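Local coordinates for effector protein hopAB3 (Pseudomonas syringae pv. maculicola, PDB 3TJY) that is a type III effector whose Pto-binding domain is recognised by the tomato resistance protein Pto, eliciting host immunity, and which promotes virulence in susceptible plants, at residues Asn45-Leu48 / Gln49-Asp53; Ile24-Met27 / Phe28-Leu32. All coordinates share one frame; numbering follows the deposited sequence.

Contact 1 of 2, residues Asn45-Leu48 / Gln49-Asp53; sequences NVFL and QHFPD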
# COMPACT_ATOMS: atom_id res chain seq x y z
N ASN A 45 0.58 9.90 -3.03
CA ASN A 45 1.67 9.92 -4.01
C ASN A 45 2.57 8.68 -3.93
O ASN A 45 3.04 8.18 -4.96
CB ASN A 45 2.46 11.22 -3.92
CG ASN A 45 1.71 12.40 -4.51
OD1 ASN A 45 0.55 12.27 -4.93
ND2 ASN A 45 2.35 13.57 -4.54
N VAL A 46 2.78 8.15 -2.73
CA VAL A 46 3.51 6.88 -2.62
C VAL A 46 2.77 5.76 -3.33
O VAL A 46 3.36 5.02 -4.11
CB VAL A 46 3.74 6.46 -1.16
CG1 VAL A 46 4.35 5.05 -1.10
CG2 VAL A 46 4.63 7.47 -0.45
N PHE A 47 1.48 5.63 -3.05
CA PHE A 47 0.70 4.58 -3.68
C PHE A 47 0.68 4.71 -5.20
O PHE A 47 0.79 3.71 -5.91
CB PHE A 47 -0.72 4.53 -3.09
CG PHE A 47 -0.81 3.66 -1.88
CD1 PHE A 47 -1.02 2.30 -2.02
CD2 PHE A 47 -0.63 4.18 -0.61
CE1 PHE A 47 -1.06 1.47 -0.92
CE2 PHE A 47 -0.68 3.35 0.52
CZ PHE A 47 -0.89 1.99 0.35
N LEU A 48 0.58 5.95 -5.70
CA LEU A 48 0.53 6.16 -7.15
C LEU A 48 1.84 5.77 -7.83
O LEU A 48 1.85 5.49 -9.03
CB LEU A 48 0.18 7.61 -7.50
CG LEU A 48 -1.25 8.08 -7.22
CD1 LEU A 48 -1.43 9.56 -7.51
CD2 LEU A 48 -2.28 7.23 -8.01
N GLN A 49 2.94 5.79 -7.09
CA GLN A 49 4.23 5.41 -7.69
C GLN A 49 4.27 3.91 -7.96
O GLN A 49 5.08 3.45 -8.76
CB GLN A 49 5.40 5.75 -6.77
CG GLN A 49 5.63 7.22 -6.54
CD GLN A 49 6.81 7.49 -5.62
OE1 GLN A 49 7.91 6.98 -5.84
NE2 GLN A 49 6.59 8.30 -4.58
N HIS A 50 3.40 3.16 -7.29
CA HIS A 50 3.46 1.70 -7.33
C HIS A 50 2.20 1.01 -7.83
O HIS A 50 2.25 -0.12 -8.31
CB HIS A 50 3.84 1.15 -5.97
CG HIS A 50 5.14 1.67 -5.47
ND1 HIS A 50 6.35 1.10 -5.82
CD2 HIS A 50 5.43 2.73 -4.68
CE1 HIS A 50 7.33 1.79 -5.25
NE2 HIS A 50 6.80 2.78 -4.55
N PHE A 51 1.07 1.70 -7.70
CA PHE A 51 -0.20 1.20 -8.22
C PHE A 51 -0.80 2.29 -9.10
O PHE A 51 -1.72 2.98 -8.69
CB PHE A 51 -1.16 0.86 -7.07
CG PHE A 51 -0.63 -0.16 -6.11
CD1 PHE A 51 -0.83 -1.51 -6.34
CD2 PHE A 51 0.07 0.23 -4.97
CE1 PHE A 51 -0.35 -2.48 -5.45
CE2 PHE A 51 0.57 -0.73 -4.07
CZ PHE A 51 0.36 -2.09 -4.32
N PRO A 52 -0.27 2.46 -10.31
CA PRO A 52 -0.61 3.63 -11.12
C PRO A 52 -2.10 3.76 -11.44
O PRO A 52 -2.56 4.87 -11.61
CB PRO A 52 0.18 3.40 -12.42
CG PRO A 52 0.58 1.93 -12.38
CD PRO A 52 0.75 1.60 -10.96
N ASP A 53 -2.81 2.64 -11.52
CA ASP A 53 -4.20 2.66 -11.96
C ASP A 53 -5.17 2.70 -10.78
O ASP A 53 -6.37 2.53 -10.97
CB ASP A 53 -4.52 1.41 -12.78
CG ASP A 53 -3.68 1.30 -14.03
OD1 ASP A 53 -3.54 2.32 -14.75
OD2 ASP A 53 -3.18 0.20 -14.32

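Contact 2 of 2, residues Ile24-Met27 / Phe28-Leu32; sequences IRTM and FRNML. With SO4 (sulfate ion), chain B; SO4 (sulfate ion), chain D.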
# COMPACT_ATOMS: atom_id res chain seq x y z
N ILE A 24 -2.38 2.47 7.68
CA ILE A 24 -2.25 2.09 6.29
C ILE A 24 -2.64 0.62 6.12
O ILE A 24 -3.32 0.25 5.17
CB ILE A 24 -0.83 2.31 5.74
CG1 ILE A 24 -0.46 3.79 5.79
CG2 ILE A 24 -0.75 1.83 4.30
CD1 ILE A 24 -1.42 4.72 4.99
N ARG A 25 -2.23 -0.22 7.08
CA ARG A 25 -2.58 -1.64 7.02
C ARG A 25 -4.09 -1.84 6.94
O ARG A 25 -4.59 -2.61 6.12
CB ARG A 25 -2.00 -2.40 8.22
CG ARG A 25 -2.27 -3.90 8.18
CD ARG A 25 -1.67 -4.60 9.39
NE ARG A 25 -2.08 -6.00 9.44
CZ ARG A 25 -2.00 -6.76 10.52
NH1 ARG A 25 -1.52 -6.26 11.66
NH2 ARG A 25 -2.43 -8.01 10.48
N THR A 26 -4.83 -1.14 7.80
CA THR A 26 -6.28 -1.24 7.83
C THR A 26 -6.89 -0.72 6.52
O THR A 26 -7.76 -1.36 5.93
CB THR A 26 -6.83 -0.47 9.03
OG1 THR A 26 -6.32 -1.06 10.24
CG2 THR A 26 -8.36 -0.49 9.08
N MSE A 27 -6.44 0.46 6.11
CA MSE A 27 -6.89 1.10 4.87
C MSE A 27 -6.72 0.16 3.69
O MSE A 27 -7.64 -0.03 2.89
CB MSE A 27 -6.08 2.37 4.60
CG MSE A 27 -6.05 3.37 5.74
SE MSE A 27 -6.78 5.07 5.18
CE MSE A 27 -8.61 4.44 4.94
N PHE A 28 -5.52 -0.41 3.57
CA PHE A 28 -5.15 -1.24 2.43
C PHE A 28 -6.00 -2.50 2.40
O PHE A 28 -6.41 -2.94 1.34
CB PHE A 28 -3.67 -1.58 2.44
CG PHE A 28 -3.19 -2.23 1.18
CD1 PHE A 28 -3.29 -1.57 -0.03
CD2 PHE A 28 -2.65 -3.51 1.20
CE1 PHE A 28 -2.83 -2.16 -1.21
CE2 PHE A 28 -2.19 -4.11 0.04
CZ PHE A 28 -2.28 -3.43 -1.18
N ARG A 29 -6.26 -3.08 3.57
CA ARG A 29 -7.17 -4.23 3.65
C ARG A 29 -8.53 -3.86 3.05
O ARG A 29 -9.09 -4.60 2.25
CB ARG A 29 -7.35 -4.69 5.09
CG ARG A 29 -8.18 -5.95 5.24
CD ARG A 29 -8.41 -6.29 6.71
NE ARG A 29 -7.13 -6.47 7.38
CZ ARG A 29 -6.71 -5.74 8.41
NH1 ARG A 29 -7.47 -4.79 8.92
NH2 ARG A 29 -5.52 -5.99 8.93
N ASN A 30 -9.05 -2.71 3.45
CA ASN A 30 -10.32 -2.21 2.94
C ASN A 30 -10.27 -1.90 1.44
O ASN A 30 -11.25 -2.12 0.72
CB ASN A 30 -10.75 -0.97 3.71
CG ASN A 30 -11.07 -1.27 5.16
OD1 ASN A 30 -11.45 -2.40 5.50
ND2 ASN A 30 -10.93 -0.26 6.01
N MSE A 31 -9.13 -1.38 0.99
CA MSE A 31 -8.93 -1.10 -0.44
C MSE A 31 -9.06 -2.38 -1.25
O MSE A 31 -9.73 -2.41 -2.29
CB MSE A 31 -7.56 -0.47 -0.67
CG MSE A 31 -7.20 -0.28 -2.14
SE MSE A 31 -8.20 1.19 -2.99
CE MSE A 31 -7.65 0.86 -4.82
N LEU A 32 -8.44 -3.44 -0.76
CA LEU A 32 -8.51 -4.72 -1.46
C LEU A 32 -9.92 -5.27 -1.48
O LEU A 32 -10.26 -6.06 -2.36
CB LEU A 32 -7.55 -5.74 -0.83
CG LEU A 32 -6.08 -5.37 -0.88
CD1 LEU A 32 -5.25 -6.53 -0.36
CD2 LEU A 32 -5.67 -5.01 -2.31
S SO4 B . -4.10 -8.86 7.24
O1 SO4 B . -3.55 -9.33 5.98
O2 SO4 B . -3.47 -7.61 7.63
O3 SO4 B . -5.53 -8.65 7.06
O4 SO4 B . -3.84 -9.86 8.26
S SO4 D . -2.28 -8.82 14.01
O1 SO4 D . -2.18 -9.82 12.95
O2 SO4 D . -1.00 -8.12 14.16
O3 SO4 D . -3.33 -7.86 13.68
O4 SO4 D . -2.62 -9.48 15.27
O HOH W 1 -7.77 -3.15 11.45

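Contact 1 of 2, residues Asn45-Leu48 / Gln49-Asp53
Phe-47 and Phe-51, one helical turn apart, run alongside each other and extend in the same direction. Their ring planes are nearly parallel, at 27°, but offset, with little overlap. Their closest approach is CD1 of Phe-47 to CD2 of Phe-51, 3.8 Å. Phe-51 carries CG beside its own backbone N (chi1 -58°), which brings CD2 close to the Phe-47 ring. This is the C-terminal end of helix 41-50, in the small helical bundle of the Pto-binding domain. Leu-69 of helix 64-77 packs on both phenylalanines, and Ile-59 on Phe-51. The carbonyl of Phe-47 takes two bonds as the helix runs out. Phe-51 N approaches Phe-47 O nearly head-on at 2.7 Å. His-50 N comes to Phe-47 O from above the carbonyl plane at 3.0 Å, an i to i+3 bond. The imidazole of His-50 turns its edge to Val-46, with CD2 3.1 Å from Val-46 O. Its NE2 is hydrogen-bonded to Gln-13 of helix 3-16. Gln-49 lays its CG 3.2 Å from Asn-45 O. Beyond CG the chain is stretched out, and OE1 accepts a hydrogen bond from Gln-13 NE2.

Contact 2 of 2, residues Ile24-Met27 / Phe28-Leu32
Arg-29 and Arg-25 sit one turn apart on helix 21-32 and converge on the same sulfate ion, that of chain B. The two guanidinium planes are turned 70° against each other. Arg-29 NH2 lies 3.5 Å from Arg-25 NE, and both groups reach the same ion. Sulfate O2 is gripped by both residues: Arg-25 NE reaches it at 2.8 Å, and Arg-29 NH2 at 2.9 Å. Arg-29 NE adds a bond of 2.7 Å to O3 of the same ion. The Arg-25 chain is straight as far as NE. Its guanidinium also meets the chain D sulfate at its edge, where NH2 points almost straight at O1 (3.1 Å, 178°). Arg-25 NH1 forms a salt bridge with Asp-77 of helix 64-77. Arg-29 instead bends at chi3 (-59°), which folds one face of its guanidinium over Arg-25 O. A water bridges its NH1 to Thr-26 OG1, and that hydroxyl is also hydrogen-bonded to Ala-22 O.

Phe-28 is buried. Its CB rests against Ile-24 O at 3.3 Å. CG lies anti to the backbone N, and Leu-32 CG sits over one face of the ring, toward the rim. Leu-69 packs on it too. Met-27, a selenomethionine, takes part mainly through its backbone (Met-31 N to Met-27 O, 2.8 Å). Thr-26 and Asn-30 run alongside each other, with Thr-26 CG2 4.0 Å from Asn-30 ND2. Four i to i+4 backbone bonds mark regular alpha-helix. On it Arg-25 and Arg-29 form an anion site, here filled by sulfate probably from the crystallisation liquor.

From the N terminus the chain runs through helix 3-16 into helix 21-32, where contact 2 lies. A loop then leads to helix 41-50. Contact 1 spans the end of that helix and the turn leading toward helix 54-57. Each contact is local, between neighbouring parts of the backbone, so neither closes a long loop. They come in series, with no nesting or crossing. Their centres are about 14 Å apart, on opposite sides of the chain's centre. They still touch through the interior: Phe-47 CE1 is 3.9 Å from Phe-28 CD1, and Phe-47 CZ is 4.0 Å from Ile-24 CG2. Helix 64-77 packs against both contacts, while helix 3-16 covers another side of contact 1.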